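PDB 3MW6: ProQ/FinO domain-containing protein from Neisseria meningitidis, which probably binds RNA as a chaperone of the FinO family. Local coordinates for residues S22-K25 / Q26-I30; M29-D32 / H33-K37; G36-D39 / V40-R43. All blocks are in the same frame, centred on the assembly; numbering follows the deposited sequence.

Interaction 1: residues S22-K25 / Q26-I30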
loop_
_atom_site.group_PDB
_atom_site.type_symbol
_atom_site.label_atom_id
_atom_site.label_comp_id
_atom_site.label_asym_id
_atom_site.label_seq_id
_atom_site.Cartn_x
_atom_site.Cartn_y
_atom_site.Cartn_z
ATOM N N SER A 22 -21.102 -1.625 21.703
ATOM C CA SER A 22 -19.751 -1.835 22.202
ATOM C C SER A 22 -18.769 -1.735 21.041
ATOM O O SER A 22 -18.902 -2.439 20.041
ATOM C CB SER A 22 -19.636 -3.190 22.907
ATOM O OG SER A 22 -18.290 -3.616 23.010
ATOM N N LYS A 23 -17.788 -0.854 21.187
ATOM C CA LYS A 23 -16.752 -0.618 20.182
ATOM C C LYS A 23 -15.948 -1.892 19.899
ATOM O O LYS A 23 -15.708 -2.267 18.747
ATOM C CB LYS A 23 -15.807 0.491 20.674
ATOM C CG LYS A 23 -15.256 1.406 19.586
ATOM C CD LYS A 23 -14.474 2.589 20.170
ATOM C CE LYS A 23 -13.042 2.209 20.552
ATOM N NZ LYS A 23 -12.278 3.368 21.110
ATOM N N LYS A 24 -15.510 -2.547 20.969
ATOM C CA LYS A 24 -14.776 -3.798 20.838
ATOM C C LYS A 24 -15.643 -4.864 20.158
ATOM O O LYS A 24 -15.176 -5.620 19.303
ATOM C CB LYS A 24 -14.320 -4.296 22.210
ATOM C CG LYS A 24 -14.026 -5.783 22.236
ATOM C CD LYS A 24 -13.440 -6.223 23.562
ATOM C CE LYS A 24 -12.901 -7.643 23.463
ATOM N NZ LYS A 24 -12.001 -7.975 24.602
ATOM N N LYS A 25 -16.913 -4.920 20.540
ATOM C CA LYS A 25 -17.813 -5.909 19.972
ATOM C C LYS A 25 -18.175 -5.560 18.525
ATOM O O LYS A 25 -18.170 -6.438 17.659
ATOM C CB LYS A 25 -19.055 -6.078 20.847
ATOM C CG LYS A 25 -20.056 -7.109 20.325
ATOM C CD LYS A 25 -19.491 -8.528 20.323
ATOM C CE LYS A 25 -20.533 -9.517 19.784
ATOM N NZ LYS A 25 -20.149 -10.951 19.966
ATOM N N GLN A 26 -18.451 -4.283 18.246
ATOM C CA GLN A 26 -18.699 -3.877 16.858
ATOM C C GLN A 26 -17.508 -4.194 15.936
ATOM O O GLN A 26 -17.690 -4.577 14.776
ATOM C CB GLN A 26 -19.078 -2.395 16.734
ATOM C CG GLN A 26 -19.472 -2.058 15.294
ATOM C CD GLN A 26 -20.035 -0.659 15.102
ATOM O OE1 GLN A 26 -20.109 -0.174 13.969
ATOM N NE2 GLN A 26 -20.450 -0.006 16.200
ATOM N N THR A 27 -16.293 -4.041 16.462
ATOM C CA THR A 27 -15.068 -4.319 15.696
ATOM C C THR A 27 -14.879 -5.801 15.336
ATOM O O THR A 27 -14.484 -6.128 14.219
ATOM C CB THR A 27 -13.823 -3.804 16.426
ATOM O OG1 THR A 27 -13.972 -2.398 16.661
ATOM C CG2 THR A 27 -12.575 -4.046 15.591
ATOM N N GLU A 28 -15.162 -6.697 16.274
ATOM C CA GLU A 28 -15.148 -8.112 15.953
ATOM C C GLU A 28 -16.227 -8.431 14.921
ATOM O O GLU A 28 -15.988 -9.194 13.989
ATOM C CB GLU A 28 -15.356 -8.956 17.204
ATOM C CG GLU A 28 -14.147 -9.009 18.102
ATOM C CD GLU A 28 -14.506 -9.360 19.528
ATOM O OE1 GLU A 28 -15.693 -9.661 19.777
ATOM O OE2 GLU A 28 -13.607 -9.326 20.399
HETATM N N MSE A 29 -17.411 -7.847 15.079
HETATM C CA MSE A 29 -18.514 -8.161 14.172
HETATM C C MSE A 29 -18.182 -7.729 12.745
HETATM O O MSE A 29 -18.542 -8.417 11.778
HETATM C CB MSE A 29 -19.827 -7.500 14.623
HETATM C CG MSE A 29 -20.447 -8.045 15.917
HETATM SE SE MSE A 29 -21.747 -6.792 16.708
HETATM C CE MSE A 29 -23.236 -7.084 15.457
ATOM N N ILE A 30 -17.496 -6.591 12.620
ATOM C CA ILE A 30 -17.188 -6.029 11.309
ATOM C C ILE A 30 -16.199 -6.910 10.571
ATOM O O ILE A 30 -16.355 -7.183 9.376
ATOM C CB ILE A 30 -16.607 -4.615 11.406
ATOM C CG1 ILE A 30 -17.679 -3.650 11.920
ATOM C CG2 ILE A 30 -16.106 -4.161 10.046
ATOM C CD1 ILE A 30 -17.182 -2.246 12.164
#
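Thr27 grips the carbonyl oxygen of Lys23 twice, two hydrogen bonds converging on this one acceptor in the first turn of helix 23-37. Thr27 OG1 donates to Lys23 O at 2.7 Å, while Thr27 N reaches the same Lys23 O at 3.0 Å. The two donors arrive from opposite faces of the carbonyl plane. The first torsion of Thr27 (chi1 -57°) keeps OG1 beside its own backbone N, which is what brings hydroxyl and amide to a common oxygen. Just before the helix, Ser22 acts as N-cap: its OG accepts from Lys25 N at 3.1 Å, and its carbonyl oxygen starts the regular ladder by taking Gln26 N at 2.6 Å. Glu28 N to Lys24 O and Met29 N to Lys25 O continue that ladder.

Farther out the side chains mostly touch through carbon. The extended Lys24 crosses Glu28 obliquely, its CE 3.6 Å from Glu28 OE2, with the ammonium too far away for a salt bridge. In Lys25, chi1 (-180°) sets CG 4.0 Å from the selenium atom SE of the selenomethionine Met29, the two chains crossing at about a right angle; the bend at chi2 then carries CD toward Glu28 OE1 and CE toward Met29 CG. Met29 CG also rests on Lys25 O, at 3.3 Å. Gln26 turns its amide to other parts of the fold, bonding to Asp63 N and Thr20 O, and its chain packs on Leu66 of helix 64-76.

Ser22 OG thus supplies an acceptor for Lys25 N, while the Thr27 hydroxyl spends its proton on a carbonyl already used by the helix. Three successive lysines at this end would probably make its surface positive, with Glu28 offsetting part of that charge.

Interaction 2: residues M29-D32 / H33-K37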
loop_
_atom_site.group_PDB
_atom_site.type_symbol
_atom_site.label_atom_id
_atom_site.label_comp_id
_atom_site.label_asym_id
_atom_site.label_seq_id
_atom_site.Cartn_x
_atom_site.Cartn_y
_atom_site.Cartn_z
HETATM N N MSE A 29 -17.411 -7.847 15.079
HETATM C CA MSE A 29 -18.514 -8.161 14.172
HETATM C C MSE A 29 -18.182 -7.729 12.745
HETATM O O MSE A 29 -18.542 -8.417 11.778
HETATM C CB MSE A 29 -19.827 -7.500 14.623
HETATM C CG MSE A 29 -20.447 -8.045 15.917
HETATM SE SE MSE A 29 -21.747 -6.792 16.708
HETATM C CE MSE A 29 -23.236 -7.084 15.457
ATOM N N ILE A 30 -17.496 -6.591 12.620
ATOM C CA ILE A 30 -17.188 -6.029 11.309
ATOM C C ILE A 30 -16.199 -6.910 10.571
ATOM O O ILE A 30 -16.355 -7.183 9.376
ATOM C CB ILE A 30 -16.607 -4.615 11.406
ATOM C CG1 ILE A 30 -17.679 -3.650 11.920
ATOM C CG2 ILE A 30 -16.106 -4.161 10.046
ATOM C CD1 ILE A 30 -17.182 -2.246 12.164
ATOM N N ALA A 31 -15.184 -7.351 11.302
ATOM C CA ALA A 31 -14.141 -8.209 10.759
ATOM C C ALA A 31 -14.732 -9.538 10.315
ATOM O O ALA A 31 -14.507 -9.973 9.185
ATOM C CB ALA A 31 -13.031 -8.424 11.799
ATOM N N ASP A 32 -15.518 -10.166 11.187
ATOM C CA ASP A 32 -16.181 -11.432 10.833
ATOM C C ASP A 32 -17.080 -11.250 9.612
ATOM O O ASP A 32 -17.064 -12.061 8.690
ATOM C CB ASP A 32 -16.992 -11.992 12.006
ATOM C CG ASP A 32 -16.118 -12.433 13.173
ATOM O OD1 ASP A 32 -14.870 -12.494 13.028
ATOM O OD2 ASP A 32 -16.692 -12.716 14.247
ATOM N N HIS A 33 -17.856 -10.176 9.588
ATOM C CA HIS A 33 -18.658 -9.912 8.403
ATOM C C HIS A 33 -17.776 -9.871 7.153
ATOM O O HIS A 33 -18.011 -10.584 6.190
ATOM C CB HIS A 33 -19.466 -8.612 8.530
ATOM C CG HIS A 33 -20.302 -8.320 7.322
ATOM N ND1 HIS A 33 -21.590 -8.782 7.183
ATOM C CD2 HIS A 33 -20.013 -7.664 6.173
ATOM C CE1 HIS A 33 -22.069 -8.406 6.010
ATOM N NE2 HIS A 33 -21.132 -7.723 5.378
ATOM N N ILE A 34 -16.740 -9.043 7.189
ATOM C CA ILE A 34 -15.908 -8.793 6.017
ATOM C C ILE A 34 -15.125 -10.017 5.540
ATOM O O ILE A 34 -15.077 -10.301 4.340
ATOM C CB ILE A 34 -14.942 -7.606 6.273
ATOM C CG1 ILE A 34 -15.650 -6.279 5.973
ATOM C CG2 ILE A 34 -13.691 -7.747 5.458
ATOM C CD1 ILE A 34 -14.963 -5.086 6.595
ATOM N N TYR A 35 -14.487 -10.731 6.461
ATOM C CA TYR A 35 -13.725 -11.915 6.071
ATOM C C TYR A 35 -14.644 -13.058 5.664
ATOM O O TYR A 35 -14.229 -13.955 4.940
ATOM C CB TYR A 35 -12.802 -12.388 7.200
ATOM C CG TYR A 35 -11.568 -11.545 7.372
ATOM C CD1 TYR A 35 -11.409 -10.742 8.492
ATOM C CD2 TYR A 35 -10.564 -11.546 6.414
ATOM C CE1 TYR A 35 -10.283 -9.966 8.667
ATOM C CE2 TYR A 35 -9.433 -10.772 6.581
ATOM C CZ TYR A 35 -9.303 -9.981 7.713
ATOM O OH TYR A 35 -8.190 -9.202 7.894
ATOM N N GLY A 36 -15.885 -13.021 6.147
ATOM C CA GLY A 36 -16.863 -14.055 5.850
ATOM C C GLY A 36 -17.508 -13.828 4.498
ATOM O O GLY A 36 -17.687 -14.765 3.728
ATOM N N LYS A 37 -17.821 -12.576 4.189
ATOM C CA LYS A 37 -18.538 -12.253 2.963
ATOM C C LYS A 37 -17.658 -11.991 1.736
ATOM O O LYS A 37 -18.035 -12.332 0.618
ATOM C CB LYS A 37 -19.461 -11.056 3.187
ATOM C CG LYS A 37 -20.071 -10.545 1.897
ATOM C CD LYS A 37 -21.142 -9.510 2.157
ATOM C CE LYS A 37 -21.808 -9.091 0.861
ATOM N NZ LYS A 37 -23.050 -8.322 1.124
#
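Tyr35 lies one turn beyond Ala31 on helix 23-37, and its side chain rises past the Ala31 carbonyl. CB stands 3.6 Å from Ala31 O, and CG continues past the same oxygen. The closest approach comes at CD1, 3.3 Å from Ala31 O, where the oxygen meets the ring obliquely. CD1 also has a loose apolar contact with the methyl CB of Ala31. With CG anti to its carbonyl carbon (chi1 -76°), the ring is carried back over the preceding turn. At the tip, OH bonds to His74 ND1, and the Tyr35 and His74 rings also meet.

The backbone amide of Tyr35 donates to Ala31 O at 2.8 Å, almost straight, with an N-H...O angle of 177°. On the buried side, Ile30 and Ile34 lie side by side and point the same way, Ile30 CG2 touching Ile34 CD1 at 3.8 Å. Ile30 continues onto Leu66, Ile67 and Val70 of helix 64-76, whereas Ile34 meets Phe41 of helix 39-42.

The chemistry divides this amphipathic turn: aliphatic groups join neighbouring helices, while the tyrosine's polar end is held through the His74 hydrogen bond.

Interaction 3: residues G36-D39 / V40-R43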
loop_
_atom_site.group_PDB
_atom_site.type_symbol
_atom_site.label_atom_id
_atom_site.label_comp_id
_atom_site.label_asym_id
_atom_site.label_seq_id
_atom_site.Cartn_x
_atom_site.Cartn_y
_atom_site.Cartn_z
ATOM N N GLY A 36 -15.885 -13.021 6.147
ATOM C CA GLY A 36 -16.863 -14.055 5.850
ATOM C C GLY A 36 -17.508 -13.828 4.498
ATOM O O GLY A 36 -17.687 -14.765 3.728
ATOM N N LYS A 37 -17.821 -12.576 4.189
ATOM C CA LYS A 37 -18.538 -12.253 2.963
ATOM C C LYS A 37 -17.658 -11.991 1.736
ATOM O O LYS A 37 -18.035 -12.332 0.618
ATOM C CB LYS A 37 -19.461 -11.056 3.187
ATOM C CG LYS A 37 -20.071 -10.545 1.897
ATOM C CD LYS A 37 -21.142 -9.510 2.157
ATOM C CE LYS A 37 -21.808 -9.091 0.861
ATOM N NZ LYS A 37 -23.050 -8.322 1.124
ATOM N N TYR A 38 -16.494 -11.380 1.933
ATOM C CA TYR A 38 -15.707 -10.894 0.799
ATOM C C TYR A 38 -14.465 -11.718 0.564
ATOM O O TYR A 38 -13.561 -11.720 1.389
ATOM C CB TYR A 38 -15.310 -9.421 0.999
ATOM C CG TYR A 38 -16.489 -8.500 1.037
ATOM C CD1 TYR A 38 -16.843 -7.851 2.207
ATOM C CD2 TYR A 38 -17.286 -8.308 -0.092
ATOM C CE1 TYR A 38 -17.943 -7.010 2.253
ATOM C CE2 TYR A 38 -18.389 -7.469 -0.054
ATOM C CZ TYR A 38 -18.704 -6.823 1.124
ATOM O OH TYR A 38 -19.789 -5.992 1.191
ATOM N N ASP A 39 -14.406 -12.389 -0.581
ATOM C CA ASP A 39 -13.234 -13.173 -0.935
ATOM C C ASP A 39 -11.933 -12.355 -1.050
ATOM O O ASP A 39 -10.864 -12.862 -0.720
ATOM C CB ASP A 39 -13.486 -13.988 -2.207
ATOM C CG ASP A 39 -14.091 -15.352 -1.908
ATOM O OD1 ASP A 39 -13.364 -16.364 -2.043
ATOM O OD2 ASP A 39 -15.281 -15.412 -1.519
ATOM N N VAL A 40 -11.997 -11.110 -1.516
ATOM C CA VAL A 40 -10.757 -10.327 -1.601
ATOM C C VAL A 40 -10.121 -10.164 -0.221
ATOM O O VAL A 40 -8.906 -10.127 -0.096
ATOM C CB VAL A 40 -10.939 -8.950 -2.262
ATOM C CG1 VAL A 40 -11.360 -9.117 -3.713
ATOM C CG2 VAL A 40 -11.937 -8.097 -1.479
ATOM N N PHE A 41 -10.939 -10.087 0.820
ATOM C CA PHE A 41 -10.401 -10.053 2.175
ATOM C C PHE A 41 -9.977 -11.424 2.676
ATOM O O PHE A 41 -8.898 -11.575 3.221
ATOM C CB PHE A 41 -11.385 -9.391 3.129
ATOM C CG PHE A 41 -11.426 -7.899 2.980
ATOM C CD1 PHE A 41 -12.312 -7.296 2.098
ATOM C CD2 PHE A 41 -10.529 -7.101 3.670
ATOM C CE1 PHE A 41 -12.332 -5.914 1.943
ATOM C CE2 PHE A 41 -10.543 -5.710 3.517
ATOM C CZ PHE A 41 -11.449 -5.126 2.652
ATOM N N LYS A 42 -10.813 -12.430 2.469
ATOM C CA LYS A 42 -10.520 -13.761 2.985
ATOM C C LYS A 42 -9.228 -14.305 2.381
ATOM O O LYS A 42 -8.466 -15.019 3.037
ATOM C CB LYS A 42 -11.710 -14.703 2.701
ATOM C CG LYS A 42 -11.478 -16.166 3.051
ATOM C CD LYS A 42 -12.607 -17.075 2.494
ATOM C CE LYS A 42 -13.919 -16.971 3.286
ATOM N NZ LYS A 42 -14.934 -16.063 2.660
ATOM N N ARG A 43 -8.973 -13.948 1.127
ATOM C CA ARG A 43 -7.792 -14.442 0.423
ATOM C C ARG A 43 -6.640 -13.430 0.334
ATOM O O ARG A 43 -5.649 -13.675 -0.339
ATOM C CB ARG A 43 -8.185 -14.945 -0.967
ATOM C CG ARG A 43 -8.945 -16.257 -0.925
ATOM C CD ARG A 43 -10.248 -16.180 -1.695
ATOM N NE ARG A 43 -10.040 -16.145 -3.141
ATOM C CZ ARG A 43 -10.600 -16.991 -3.996
ATOM N NH1 ARG A 43 -11.409 -17.944 -3.549
ATOM N NH2 ARG A 43 -10.354 -16.880 -5.298
#
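Lys42 NZ reaches back to Gly36 O in a weak hydrogen bond of 3.2 Å and also bonds to Tyr35 O, so one ammonium group serves two carbonyls at the C-terminal end of helix 23-37. Bends at chi3 and chi4 (-75° and 99°) bring the end of the lysine chain round to those carbonyls. Asp39 OD2 lies 4.2 Å from Lys42 NZ, near enough for attraction between opposite charges but beyond a salt bridge.

The other oxygen of the same carboxylate makes a salt bridge in one of two modelled conformers of Arg43, to which the guanidinium placement described here belongs: Asp39 OD1 meets Arg43 NH1 at 2.9 Å. The pairing is single-pronged, since the carboxylate and guanidinium planes are turned 74° apart and the side chains cross rather than align. Arg43, bent at chi2 and chi3, comes over Asp39 and places one guanidinium face against Asp39 CB. Its backbone N donates to Asp39 O at 2.9 Å, reinforcing the same pair through the main chain.

Tyr38 leaves helix 23-37 and is the N-cap residue of helix 39-42. Its carbonyl oxygen receives Lys42 N in the carbonyl plane at 3.0 Å and, more weakly, Phe41 N. Tyr38 CB also meets the edge of the Phe41 ring at CD1, 3.8 Å away. One face of the Tyr38 ring is covered by Lys37 CG, set over its centre, and the ring side chain packs on Leu55 and Ala58. Phe41 extends the apolar surface to Leu55 and joins His74 edge-to-face.

The turn thus combines an aromatic inner side with charged groups outside. Lys42 would probably complement the negative end of the helix dipole, while in that conformer the Asp39-Arg43 bridge links the short helix's start to the residue following it.

Overall arrangement
From the N terminus, interactions 1 and 2 follow successive turns of helix 23-37, overlapping at Met29 and Ile30, with centres about 10 Å apart. Interaction 3 takes up the chain at Gly36 and Lys37 and carries it through the bend into helix 39-42. All three are local, so none closes a long loop and none encloses another. Interactions 2 and 3 nevertheless touch, as Ile34 packs on Phe41 across the bend, whereas interactions 1 and 3 remain about 7 Å apart at their nearest atoms. The series places the helix start against helix 64-76, continues along that helix, and ends among helices 39-42 and 51-58.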